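Local structure of alkaline serine protease (Pseudoalteromonas sp., 1Y9Z) at residues Arg215-Thr220 / Val354-Asn359; Asn229-His234 / Pro332-Asp337; Ile276-Arg281 / Gly305-Ser310; Pro315-Pro320 / Tyr362-Gly367. The protein probably hydrolyses peptide bonds as a cold-adapted, subtilisin-like serine protease of an Antarctic bacterium. All coordinates share one frame; numbering follows the deposited sequence.

Interaction 1 of 4, residues Arg215-Thr220 / Val354-Asn359; sequences RLADIT and VSNQGN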
loop_
_atom_site.group_PDB
_atom_site.type_symbol
_atom_site.label_atom_id
_atom_site.label_comp_id
_atom_site.label_asym_id
_atom_site.label_seq_id
_atom_site.Cartn_x
_atom_site.Cartn_y
_atom_site.Cartn_z
ATOM N N ARG A 215 -0.921 11.634 -7.343
ATOM C CA ARG A 215 -2.262 12.149 -7.527
ATOM C C ARG A 215 -2.987 12.055 -6.193
ATOM O O ARG A 215 -2.805 11.091 -5.449
ATOM C CB ARG A 215 -2.983 11.308 -8.576
ATOM C CG ARG A 215 -4.251 11.919 -9.087
ATOM C CD ARG A 215 -4.951 10.963 -10.021
ATOM N NE ARG A 215 -6.182 11.557 -10.514
ATOM C CZ ARG A 215 -7.252 10.860 -10.869
ATOM N NH1 ARG A 215 -8.332 11.492 -11.304
ATOM N NH2 ARG A 215 -7.240 9.536 -10.781
ATOM N N LEU A 216 -3.799 13.060 -5.886
ATOM C CA LEU A 216 -4.541 13.070 -4.636
ATOM C C LEU A 216 -5.966 13.537 -4.864
ATOM O O LEU A 216 -6.313 13.998 -5.948
ATOM C CB LEU A 216 -3.852 13.982 -3.617
ATOM C CG LEU A 216 -2.458 13.542 -3.158
ATOM C CD1 LEU A 216 -1.830 14.629 -2.296
ATOM C CD2 LEU A 216 -2.565 12.234 -2.387
ATOM N N ALA A 217 -6.787 13.398 -3.831
ATOM C CA ALA A 217 -8.179 13.811 -3.893
ATOM C C ALA A 217 -8.552 14.467 -2.572
ATOM O O ALA A 217 -7.838 14.330 -1.576
ATOM C CB ALA A 217 -9.073 12.606 -4.158
ATOM N N ASP A 218 -9.672 15.180 -2.562
ATOM C CA ASP A 218 -10.115 15.848 -1.352
ATOM C C ASP A 218 -11.612 16.120 -1.418
ATOM O O ASP A 218 -12.200 16.175 -2.502
ATOM C CB ASP A 218 -9.356 17.170 -1.184
ATOM C CG ASP A 218 -9.342 17.666 0.252
ATOM O OD1 ASP A 218 -9.975 17.030 1.122
ATOM O OD2 ASP A 218 -8.690 18.700 0.512
ATOM N N ILE A 219 -12.214 16.259 -0.243
ATOM C CA ILE A 219 -13.632 16.571 -0.101
ATOM C C ILE A 219 -13.666 17.625 0.990
ATOM O O ILE A 219 -13.171 17.390 2.091
ATOM C CB ILE A 219 -14.463 15.366 0.384
ATOM C CG1 ILE A 219 -14.433 14.248 -0.657
ATOM C CG2 ILE A 219 -15.904 15.807 0.642
ATOM C CD1 ILE A 219 -15.107 12.967 -0.185
ATOM N N THR A 220 -14.239 18.783 0.685
ATOM C CA THR A 220 -14.307 19.861 1.657
ATOM C C THR A 220 -15.735 20.337 1.887
ATOM O O THR A 220 -16.491 20.551 0.941
ATOM C CB THR A 220 -13.455 21.067 1.211
ATOM O OG1 THR A 220 -12.095 20.651 1.033
ATOM C CG2 THR A 220 -13.507 22.173 2.255
ATOM N N VAL A 354 -15.454 18.684 -4.332
ATOM C CA VAL A 354 -14.748 17.433 -4.565
ATOM C C VAL A 354 -13.652 17.752 -5.561
ATOM O O VAL A 354 -13.891 18.441 -6.554
ATOM C CB VAL A 354 -15.675 16.361 -5.170
ATOM C CG1 VAL A 354 -14.885 15.088 -5.451
ATOM C CG2 VAL A 354 -16.819 16.075 -4.220
ATOM N N SER A 355 -12.448 17.258 -5.308
ATOM C CA SER A 355 -11.355 17.545 -6.213
ATOM C C SER A 355 -10.339 16.430 -6.369
ATOM O O SER A 355 -10.017 15.724 -5.414
ATOM C CB SER A 355 -10.630 18.808 -5.751
ATOM O OG SER A 355 -10.095 18.632 -4.452
ATOM N N ASN A 356 -9.860 16.277 -7.597
ATOM C CA ASN A 356 -8.819 15.310 -7.919
ATOM C C ASN A 356 -7.683 16.189 -8.419
ATOM O O ASN A 356 -7.898 17.070 -9.252
ATOM C CB ASN A 356 -9.253 14.352 -9.028
ATOM C CG ASN A 356 -10.231 13.303 -8.547
ATOM O OD1 ASN A 356 -10.246 12.945 -7.369
ATOM N ND2 ASN A 356 -11.044 12.790 -9.461
ATOM N N GLN A 357 -6.481 15.965 -7.905
ATOM C CA GLN A 357 -5.338 16.773 -8.302
ATOM C C GLN A 357 -4.161 15.928 -8.756
ATOM O O GLN A 357 -3.772 14.978 -8.080
ATOM C CB GLN A 357 -4.910 17.660 -7.132
ATOM C CG GLN A 357 -5.991 18.625 -6.667
ATOM C CD GLN A 357 -5.643 19.310 -5.362
ATOM O OE1 GLN A 357 -4.588 19.929 -5.233
ATOM N NE2 GLN A 357 -6.537 19.205 -4.384
ATOM N N GLY A 358 -3.603 16.275 -9.911
ATOM C CA GLY A 358 -2.457 15.549 -10.420
ATOM C C GLY A 358 -1.175 16.277 -10.056
ATOM O O GLY A 358 -1.204 17.267 -9.320
ATOM N N ASN A 359 -0.052 15.781 -10.563
ATOM C CA ASN A 359 1.252 16.387 -10.307
ATOM C C ASN A 359 1.575 16.463 -8.814
ATOM O O ASN A 359 2.239 17.396 -8.361
ATOM C CB ASN A 359 1.297 17.792 -10.922
ATOM C CG ASN A 359 2.713 18.318 -11.088
ATOM O OD1 ASN A 359 3.533 17.717 -11.784
ATOM N ND2 ASN A 359 3.004 19.451 -10.458
HETATM O O HOH W 1 -12.006 19.466 -1.771
#
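Arg215 lies across from Gly358 and reaches past it to Asn356, at one end of an antiparallel pairing in which the backbones bond directly and the polar side chains reach mostly to third parties. Four backbone hydrogen bonds join Leu216 to Gln357 and Asp218 to Ser355; the straightest runs from Gln357 N to Leu216 O, at 2.8 Å. Between these pairs Ala217 faces Asn356, and its CB rests 3.4 Å from Asn356 OD1. Arg215 leaves the strand with CG opposite its own backbone N (chi1 -167°) and stays extended as far as NE, a course that takes Arg215 CG to 3.3 Å from Gln357 O. Its guanidinium then meets the Asn356 amide obliquely, the two planes 62° apart, with Arg215 NH1 3.5 Å from Asn356 ND2. Both are donors to Ile249 O, NH1 only weakly, and ND2 also donates to Ser333 O. NE and NH2 hold Asn250 OD1 and His234 O, which fixes the rotation of the guanidinium. A leucine in place of Arg215 would probably leave Asn250 OD1 and His234 O without these donors and the Asn356 amide without its charged neighbour. On the other face, Ser355 OG lies 3.7 Å from Asp218 CB, while Asp218 OD1 turns to Ser225 OG. A water bonded to Thr220 OG1 reaches Ser355 OG weakly. Ala217, Ile219, Val354 and Asn356 pack on strand 333-336, and strand 252-263 flanks strand 351-360 on its other edge, consistent with a place in the wall of the insert beta barrel domain.

Interaction 2 of 4, residues Asn229-His234 / Pro332-Asp337; sequences NGVVPH and PSVSVD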
loop_
_atom_site.group_PDB
_atom_site.type_symbol
_atom_site.label_atom_id
_atom_site.label_comp_id
_atom_site.label_asym_id
_atom_site.label_seq_id
_atom_site.Cartn_x
_atom_site.Cartn_y
_atom_site.Cartn_z
ATOM N N ASN A 229 -9.490 11.163 6.297
ATOM C CA ASN A 229 -10.419 10.040 6.395
ATOM C C ASN A 229 -10.088 9.045 5.293
ATOM O O ASN A 229 -10.404 7.858 5.390
ATOM C CB ASN A 229 -11.864 10.512 6.215
ATOM C CG ASN A 229 -12.371 11.314 7.392
ATOM O OD1 ASN A 229 -11.854 12.386 7.699
ATOM N ND2 ASN A 229 -13.395 10.795 8.060
ATOM N N GLY A 230 -9.448 9.549 4.245
ATOM C CA GLY A 230 -9.093 8.716 3.114
ATOM C C GLY A 230 -10.007 9.012 1.943
ATOM O O GLY A 230 -11.156 8.579 1.921
ATOM N N VAL A 231 -9.502 9.771 0.977
ATOM C CA VAL A 231 -10.267 10.118 -0.216
ATOM C C VAL A 231 -9.423 9.706 -1.413
ATOM O O VAL A 231 -8.355 10.265 -1.657
ATOM C CB VAL A 231 -10.555 11.632 -0.289
ATOM C CG1 VAL A 231 -11.425 11.939 -1.498
ATOM C CG2 VAL A 231 -11.239 12.092 0.991
ATOM N N VAL A 232 -9.901 8.718 -2.155
ATOM C CA VAL A 232 -9.160 8.207 -3.295
ATOM C C VAL A 232 -9.650 8.720 -4.640
ATOM O O VAL A 232 -10.830 8.595 -4.965
ATOM C CB VAL A 232 -9.215 6.664 -3.316
ATOM C CG1 VAL A 232 -8.424 6.123 -4.494
ATOM C CG2 VAL A 232 -8.685 6.110 -2.008
ATOM N N PRO A 233 -8.752 9.320 -5.438
ATOM C CA PRO A 233 -9.174 9.820 -6.749
ATOM C C PRO A 233 -9.446 8.604 -7.636
ATOM O O PRO A 233 -8.635 7.680 -7.688
ATOM C CB PRO A 233 -7.970 10.639 -7.210
ATOM C CG PRO A 233 -6.816 9.917 -6.591
ATOM C CD PRO A 233 -7.321 9.587 -5.200
ATOM N N HIS A 234 -10.586 8.590 -8.319
ATOM C CA HIS A 234 -10.924 7.447 -9.161
ATOM C C HIS A 234 -9.876 7.110 -10.207
ATOM O O HIS A 234 -9.512 7.948 -11.036
ATOM C CB HIS A 234 -12.263 7.657 -9.873
ATOM C CG HIS A 234 -13.435 7.064 -9.155
ATOM N ND1 HIS A 234 -13.336 5.946 -8.356
ATOM C CD2 HIS A 234 -14.746 7.403 -9.164
ATOM C CE1 HIS A 234 -14.535 5.623 -7.903
ATOM N NE2 HIS A 234 -15.408 6.491 -8.380
ATOM N N PRO A 332 -14.959 15.136 -11.891
ATOM C CA PRO A 332 -14.146 14.533 -10.831
ATOM C C PRO A 332 -14.962 13.596 -9.947
ATOM O O PRO A 332 -16.029 13.961 -9.453
ATOM C CB PRO A 332 -13.609 15.747 -10.073
ATOM C CG PRO A 332 -14.692 16.770 -10.263
ATOM C CD PRO A 332 -15.063 16.596 -11.714
ATOM N N SER A 333 -14.461 12.379 -9.767
ATOM C CA SER A 333 -15.133 11.394 -8.932
ATOM C C SER A 333 -14.115 10.754 -7.992
ATOM O O SER A 333 -12.957 10.548 -8.363
ATOM C CB SER A 333 -15.821 10.336 -9.805
ATOM O OG SER A 333 -14.912 9.698 -10.683
ATOM N N VAL A 334 -14.552 10.455 -6.773
ATOM C CA VAL A 334 -13.676 9.871 -5.765
ATOM C C VAL A 334 -14.317 8.695 -5.034
ATOM O O VAL A 334 -15.517 8.445 -5.164
ATOM C CB VAL A 334 -13.274 10.930 -4.713
ATOM C CG1 VAL A 334 -12.610 12.117 -5.397
ATOM C CG2 VAL A 334 -14.501 11.386 -3.930
ATOM N N SER A 335 -13.501 7.989 -4.257
ATOM C CA SER A 335 -13.950 6.835 -3.486
ATOM C C SER A 335 -13.589 7.002 -2.010
ATOM O O SER A 335 -12.470 7.391 -1.682
ATOM C CB SER A 335 -13.297 5.561 -4.034
ATOM O OG SER A 335 -13.529 4.449 -3.184
ATOM N N VAL A 336 -14.541 6.713 -1.127
ATOM C CA VAL A 336 -14.322 6.806 0.315
ATOM C C VAL A 336 -14.884 5.548 0.976
ATOM O O VAL A 336 -15.707 4.850 0.379
ATOM C CB VAL A 336 -15.021 8.052 0.931
ATOM C CG1 VAL A 336 -14.455 9.330 0.320
ATOM C CG2 VAL A 336 -16.522 7.975 0.708
ATOM N N ASP A 337 -14.450 5.255 2.199
ATOM C CA ASP A 337 -14.939 4.061 2.882
ATOM C C ASP A 337 -16.374 4.255 3.363
ATOM O O ASP A 337 -16.915 5.361 3.292
ATOM C CB ASP A 337 -13.995 3.659 4.031
ATOM C CG ASP A 337 -13.957 4.666 5.164
ATOM O OD1 ASP A 337 -13.005 4.594 5.971
ATOM O OD2 ASP A 337 -14.870 5.509 5.267
HETATM O O HOH W 2 -12.763 7.104 3.528
HETATM O O HOH W 3 -12.184 6.714 7.280
#
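His234 is laid against the strand Ser333-Val336, with one face of its imidazole over the carbonyl carbon of Val334, which lies 4.1 Å from the ring plane. His234 N bonds to Ser333 O at 3.1 Å, anchoring the backbone from which the ring springs; Glu291 and Thr295 of helix 291-300 also touch the side chain. Ser335 comes next in buried surface. Its backbone is paired with Val232 in both directions, the bond from Val232 N to Ser335 O being the straighter (173°) and the return bond from Ser335 N to Val232 O measuring 2.8 Å. With OG set opposite the backbone N (chi1 170°), the hydroxyl of Ser335 faces away from Val232 and joins Arg281 NH2 and Gln318 O, so this buried polar atom is satisfied by two partners. Val334 points to the other face, where its CB lies 3.8 Å from Val231 CG1, the two branched side chains crossing at a slant. Farther along, water replaces direct pairing. One molecule donates to Asn229 O and Gly230 O and accepts from Asp337 N; a second donates to Asn229 O and, at 2.6 Å, to Asp337 OD1. Asp337 itself is the N-cap of helix 338-345. Strands 232-240 and 333-336 are thus antiparallel neighbours in a mixed sheet, their short pairing giving way to two bridging waters before a capped helix, consistent with the barrel domain inserted into the subtilisin-like fold.

Interaction 3 of 4, residues Ile276-Arg281 / Gly305-Ser310; sequences ICLVER and GIIVYS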
loop_
_atom_site.group_PDB
_atom_site.type_symbol
_atom_site.label_atom_id
_atom_site.label_comp_id
_atom_site.label_asym_id
_atom_site.label_seq_id
_atom_site.Cartn_x
_atom_site.Cartn_y
_atom_site.Cartn_z
ATOM N N ILE A 276 -23.247 17.805 -5.906
ATOM C CA ILE A 276 -22.172 16.846 -5.684
ATOM C C ILE A 276 -22.974 15.604 -5.331
ATOM O O ILE A 276 -23.735 15.597 -4.363
ATOM C CB ILE A 276 -21.263 17.242 -4.501
ATOM C CG1 ILE A 276 -20.484 18.514 -4.845
ATOM C CG2 ILE A 276 -20.305 16.101 -4.176
ATOM C CD1 ILE A 276 -19.630 18.401 -6.098
ATOM N N CYS A 277 -22.808 14.561 -6.131
ATOM C CA CYS A 277 -23.562 13.330 -5.967
ATOM C C CYS A 277 -22.891 12.249 -5.132
ATOM O O CYS A 277 -21.849 11.710 -5.505
ATOM C CB CYS A 277 -23.887 12.800 -7.357
ATOM S SG CYS A 277 -25.027 11.395 -7.521
ATOM N N LEU A 278 -23.510 11.946 -3.995
ATOM C CA LEU A 278 -23.030 10.911 -3.087
ATOM C C LEU A 278 -23.782 9.638 -3.458
ATOM O O LEU A 278 -25.001 9.660 -3.627
ATOM C CB LEU A 278 -23.343 11.290 -1.638
ATOM C CG LEU A 278 -22.923 10.312 -0.536
ATOM C CD1 LEU A 278 -21.403 10.253 -0.449
ATOM C CD2 LEU A 278 -23.508 10.765 0.792
ATOM N N VAL A 279 -23.064 8.530 -3.595
ATOM C CA VAL A 279 -23.709 7.275 -3.955
ATOM C C VAL A 279 -22.990 6.058 -3.392
ATOM O O VAL A 279 -21.759 5.989 -3.386
ATOM C CB VAL A 279 -23.815 7.127 -5.492
ATOM C CG1 VAL A 279 -22.427 7.120 -6.118
ATOM C CG2 VAL A 279 -24.572 5.854 -5.843
ATOM N N GLU A 280 -23.772 5.101 -2.906
ATOM C CA GLU A 280 -23.215 3.878 -2.357
ATOM C C GLU A 280 -22.769 3.004 -3.519
ATOM O O GLU A 280 -23.445 2.924 -4.545
ATOM C CB GLU A 280 -24.266 3.139 -1.526
ATOM C CG GLU A 280 -23.760 1.856 -0.885
ATOM C CD GLU A 280 -24.856 1.100 -0.163
ATOM O OE1 GLU A 280 -25.829 0.693 -0.830
ATOM O OE2 GLU A 280 -24.747 0.914 1.067
ATOM N N ARG A 281 -21.620 2.361 -3.360
ATOM C CA ARG A 281 -21.093 1.487 -4.397
ATOM C C ARG A 281 -21.970 0.245 -4.553
ATOM O O ARG A 281 -22.333 -0.396 -3.567
ATOM C CB ARG A 281 -19.660 1.066 -4.046
ATOM C CG ARG A 281 -19.070 0.016 -4.977
ATOM C CD ARG A 281 -17.630 -0.314 -4.606
ATOM N NE ARG A 281 -16.750 0.836 -4.803
ATOM C CZ ARG A 281 -16.066 1.441 -3.836
ATOM N NH1 ARG A 281 -16.143 1.015 -2.582
ATOM N NH2 ARG A 281 -15.308 2.489 -4.126
ATOM N N GLY A 305 -19.888 16.635 -9.459
ATOM C CA GLY A 305 -18.828 15.906 -8.785
ATOM C C GLY A 305 -19.439 14.632 -8.239
ATOM O O GLY A 305 -20.642 14.595 -7.981
ATOM N N ILE A 306 -18.632 13.595 -8.050
ATOM C CA ILE A 306 -19.161 12.327 -7.560
ATOM C C ILE A 306 -18.353 11.718 -6.420
ATOM O O ILE A 306 -17.123 11.701 -6.454
ATOM C CB ILE A 306 -19.243 11.298 -8.709
ATOM C CG1 ILE A 306 -20.038 11.887 -9.876
ATOM C CG2 ILE A 306 -19.907 10.017 -8.218
ATOM C CD1 ILE A 306 -19.977 11.062 -11.145
ATOM N N ILE A 307 -19.064 11.215 -5.415
ATOM C CA ILE A 307 -18.443 10.578 -4.261
ATOM C C ILE A 307 -19.073 9.208 -4.050
ATOM O O ILE A 307 -20.239 9.106 -3.670
ATOM C CB ILE A 307 -18.652 11.389 -2.972
ATOM C CG1 ILE A 307 -18.062 12.792 -3.129
ATOM C CG2 ILE A 307 -17.995 10.669 -1.802
ATOM C CD1 ILE A 307 -18.380 13.715 -1.969
ATOM N N VAL A 308 -18.299 8.159 -4.303
ATOM C CA VAL A 308 -18.776 6.792 -4.134
ATOM C C VAL A 308 -18.274 6.252 -2.802
ATOM O O VAL A 308 -17.079 6.323 -2.517
ATOM C CB VAL A 308 -18.249 5.876 -5.258
ATOM C CG1 VAL A 308 -18.705 4.443 -5.021
ATOM C CG2 VAL A 308 -18.734 6.375 -6.609
ATOM N N TYR A 309 -19.178 5.726 -1.978
ATOM C CA TYR A 309 -18.758 5.164 -0.703
ATOM C C TYR A 309 -18.996 3.660 -0.657
ATOM O O TYR A 309 -19.909 3.137 -1.297
ATOM C CB TYR A 309 -19.440 5.865 0.485
ATOM C CG TYR A 309 -20.943 5.721 0.601
ATOM C CD1 TYR A 309 -21.805 6.517 -0.154
ATOM C CD2 TYR A 309 -21.503 4.831 1.518
ATOM C CE1 TYR A 309 -23.191 6.435 0.009
ATOM C CE2 TYR A 309 -22.885 4.741 1.688
ATOM C CZ TYR A 309 -23.722 5.547 0.932
ATOM O OH TYR A 309 -25.087 5.476 1.111
ATOM N N SER A 310 -18.148 2.972 0.095
ATOM C CA SER A 310 -18.212 1.521 0.221
ATOM C C SER A 310 -19.532 0.958 0.726
ATOM O O SER A 310 -20.211 1.565 1.556
ATOM C CB SER A 310 -17.086 1.034 1.136
ATOM O OG SER A 310 -15.820 1.417 0.627
HETATM O O HOH W 4 -14.160 2.862 -1.048
#
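Gly305 lies beside Ile276 at the start of a parallel pairing, and its carbonyl O accepts the N-H of Cys277 at 2.8 Å. Ile276 CD1 sits where a side chain on Gly305 would have to be, so the tight fit here depends on glycine. Ile306, on the other face, sets CG2 3.7 Å from Cys277 O. Ile307 bonds through N to Cys277 O and through O to Val279 N, while its CG2 touches Leu278 CD1 (3.7 Å) and its CD1 meets Ile276 CG2. The two strands are the outer members of a beta-alpha-beta crossover through helix 291-300, to which the Cys277-Cys298 disulfide ties the first strand. Val308 follows, CG2 alongside Val279 CG1 and pointing the same way; its CG1 lies under one face of the Arg281 guanidinium, whose NE forms a salt bridge with Glu291. Tyr309 takes the first torsion lying between backbone N and carbonyl carbon (chi1 65°), which folds its ring back over Glu280 CA in a CH-pi contact, 3.7 Å from the centroid. Its hydroxyl reaches Glu259, whereas Glu280 turns its carboxylate to Arg338. At Ser310, OG meets Arg281 NH1 weakly at 3.3 Å, at the guanidinium edge, takes a bond from a water held by the same nitrogen, and is hydrogen-bonded to Gly316 O.

Interaction 4 of 4, residues Pro315-Pro320 / Tyr362-Gly367; sequences PGLQNP and YEYYNG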
loop_
_atom_site.group_PDB
_atom_site.type_symbol
_atom_site.label_atom_id
_atom_site.label_comp_id
_atom_site.label_asym_id
_atom_site.label_seq_id
_atom_site.Cartn_x
_atom_site.Cartn_y
_atom_site.Cartn_z
ATOM N N PRO A 315 -16.762 -2.707 3.291
ATOM C CA PRO A 315 -16.808 -1.375 3.901
ATOM C C PRO A 315 -15.488 -0.612 3.989
ATOM O O PRO A 315 -15.482 0.594 4.238
ATOM C CB PRO A 315 -17.408 -1.655 5.275
ATOM C CG PRO A 315 -16.849 -3.000 5.600
ATOM C CD PRO A 315 -17.028 -3.750 4.298
ATOM N N GLY A 316 -14.374 -1.307 3.789
ATOM C CA GLY A 316 -13.083 -0.644 3.861
ATOM C C GLY A 316 -12.850 0.318 2.713
ATOM O O GLY A 316 -13.645 0.388 1.776
ATOM N N LEU A 317 -11.752 1.063 2.778
ATOM C CA LEU A 317 -11.433 2.015 1.725
ATOM C C LEU A 317 -10.987 1.280 0.463
ATOM O O LEU A 317 -10.034 0.494 0.490
ATOM C CB LEU A 317 -10.329 2.970 2.187
ATOM C CG LEU A 317 -9.922 4.068 1.200
ATOM C CD1 LEU A 317 -11.103 4.988 0.926
ATOM C CD2 LEU A 317 -8.761 4.857 1.780
ATOM N N GLN A 318 -11.682 1.529 -0.640
ATOM C CA GLN A 318 -11.351 0.878 -1.901
ATOM C C GLN A 318 -10.769 1.853 -2.925
ATOM O O GLN A 318 -11.153 3.023 -2.977
ATOM C CB GLN A 318 -12.597 0.210 -2.494
ATOM C CG GLN A 318 -13.363 -0.695 -1.530
ATOM C CD GLN A 318 -12.516 -1.826 -0.971
ATOM O OE1 GLN A 318 -11.799 -2.505 -1.707
ATOM N NE2 GLN A 318 -12.609 -2.044 0.338
ATOM N N ASN A 319 -9.837 1.351 -3.729
ATOM C CA ASN A 319 -9.183 2.121 -4.787
ATOM C C ASN A 319 -9.334 1.252 -6.036
ATOM O O ASN A 319 -8.355 0.747 -6.579
ATOM C CB ASN A 319 -7.698 2.310 -4.449
ATOM C CG ASN A 319 -6.909 2.963 -5.576
ATOM O OD1 ASN A 319 -5.691 2.784 -5.676
ATOM N ND2 ASN A 319 -7.590 3.726 -6.418
ATOM N N PRO A 320 -10.576 1.076 -6.511
ATOM C CA PRO A 320 -10.850 0.253 -7.690
ATOM C C PRO A 320 -10.606 0.909 -9.036
ATOM O O PRO A 320 -10.452 2.125 -9.134
ATOM C CB PRO A 320 -12.315 -0.101 -7.509
ATOM C CG PRO A 320 -12.874 1.195 -7.003
ATOM C CD PRO A 320 -11.826 1.654 -5.980
ATOM N N TYR A 362 2.533 12.337 -3.688
ATOM C CA TYR A 362 2.027 11.189 -2.940
ATOM C C TYR A 362 0.939 10.549 -3.783
ATOM O O TYR A 362 0.396 11.186 -4.687
ATOM C CB TYR A 362 1.432 11.646 -1.606
ATOM C CG TYR A 362 2.405 12.436 -0.766
ATOM C CD1 TYR A 362 3.268 11.799 0.123
ATOM C CD2 TYR A 362 2.511 13.817 -0.916
ATOM C CE1 TYR A 362 4.222 12.519 0.838
ATOM C CE2 TYR A 362 3.460 14.545 -0.212
ATOM C CZ TYR A 362 4.312 13.891 0.661
ATOM O OH TYR A 362 5.268 14.606 1.342
ATOM N N GLU A 363 0.617 9.293 -3.500
ATOM C CA GLU A 363 -0.425 8.618 -4.255
ATOM C C GLU A 363 -0.877 7.341 -3.573
ATOM O O GLU A 363 -0.127 6.731 -2.807
ATOM C CB GLU A 363 0.068 8.287 -5.670
ATOM C CG GLU A 363 -1.047 7.853 -6.616
ATOM C CD GLU A 363 -0.591 7.702 -8.055
ATOM O OE1 GLU A 363 -1.459 7.455 -8.919
ATOM O OE2 GLU A 363 0.621 7.827 -8.326
ATOM N N TYR A 364 -2.117 6.956 -3.852
ATOM C CA TYR A 364 -2.682 5.726 -3.320
ATOM C C TYR A 364 -2.345 4.586 -4.278
ATOM O O TYR A 364 -2.550 4.705 -5.488
ATOM C CB TYR A 364 -4.205 5.827 -3.204
ATOM C CG TYR A 364 -4.694 6.551 -1.974
ATOM C CD1 TYR A 364 -4.882 7.935 -1.973
ATOM C CD2 TYR A 364 -4.954 5.850 -0.799
ATOM C CE1 TYR A 364 -5.317 8.601 -0.826
ATOM C CE2 TYR A 364 -5.384 6.501 0.345
ATOM C CZ TYR A 364 -5.565 7.874 0.330
ATOM O OH TYR A 364 -5.981 8.500 1.482
ATOM N N TYR A 365 -1.814 3.499 -3.724
ATOM C CA TYR A 365 -1.467 2.297 -4.486
ATOM C C TYR A 365 -2.139 1.095 -3.830
ATOM O O TYR A 365 -2.450 1.124 -2.640
ATOM C CB TYR A 365 0.037 2.005 -4.446
ATOM C CG TYR A 365 0.946 2.753 -5.395
ATOM C CD1 TYR A 365 2.238 2.283 -5.624
ATOM C CD2 TYR A 365 0.553 3.934 -6.030
ATOM C CE1 TYR A 365 3.121 2.958 -6.450
ATOM C CE2 TYR A 365 1.441 4.626 -6.871
ATOM C CZ TYR A 365 2.724 4.126 -7.069
ATOM O OH TYR A 365 3.626 4.786 -7.868
ATOM N N ASN A 366 -2.325 0.034 -4.613
ATOM C CA ASN A 366 -2.895 -1.225 -4.125
ATOM C C ASN A 366 -1.866 -2.309 -4.415
ATOM O O ASN A 366 -1.174 -2.248 -5.432
ATOM C CB ASN A 366 -4.147 -1.638 -4.904
ATOM C CG ASN A 366 -5.247 -0.612 -4.873
ATOM O OD1 ASN A 366 -6.090 -0.586 -5.772
ATOM N ND2 ASN A 366 -5.270 0.223 -3.846
ATOM N N GLY A 367 -1.779 -3.313 -3.550
ATOM C CA GLY A 367 -0.860 -4.401 -3.824
ATOM C C GLY A 367 -0.231 -5.097 -2.642
ATOM O O GLY A 367 -0.124 -4.531 -1.554
HETATM O O HOH W 5 -3.634 3.539 -7.632
#
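Asn319 and Asn366 lie with their CA atoms 7.2 Å apart, where the irregular run Pro315-Pro320 passes the end of strand 362-365 without any backbone pairing. Side chains and one water bridge the gap. The Asn319 side chain reaches across with CG opposite its backbone N (chi1 173°), and its amide meets that of Asn366 obliquely, the planes 72° apart. Asn319 OD1 also takes a bond from a water at 2.9 Å, and the same water donates to Tyr364 O at 2.7 Å. The water thus links the Asn319 carboxamide to the strand, while the Asn366 side chain packs beside it. An alanine in place of Asn366 would probably open a gap beside the Asn319 side chain and leave its amide less restrained on that side. The apolar share is small: Leu317 CD2 touches Tyr364 CE2 at 4.0 Å, the two side chains crossing at about a right angle, and Val232 packs on both. Directly after Asn366, Gly367 is the N-cap of helix 368-385, whose first residues, Thr368 and Ser369, line the pocket holding phenylmethanesulfonic acid. This Gly-Thr-Ser start is consistent with the nucleophile-bearing helix of subtilases, so a loop that probably belongs to the insert domain meets the chain just before the active-site helix.

Interactions 1, 2 and 3 belong to one mixed sheet, consistent with the inserted barrel, whereas interaction 4 joins a loop, probably of that domain, to the strand leading toward the active-site helix. Interactions 2 and 3 are buried and share neighbouring strands, tied by Val334 N to Ile306 O; interaction 1 is only partly buried, and interaction 4 lies at the surface. Chemistry follows burial only in part: interaction 3 is parallel with largely aliphatic packing, joined by a tyrosine ring and an arginine at one end; interactions 1 and 2 are antiparallel, with polar side chains among the pairs in the former and bridging waters at one end of the latter; interaction 4 relies on amides and solvent. Val354 packs on Ile276 between interactions 1 and 3.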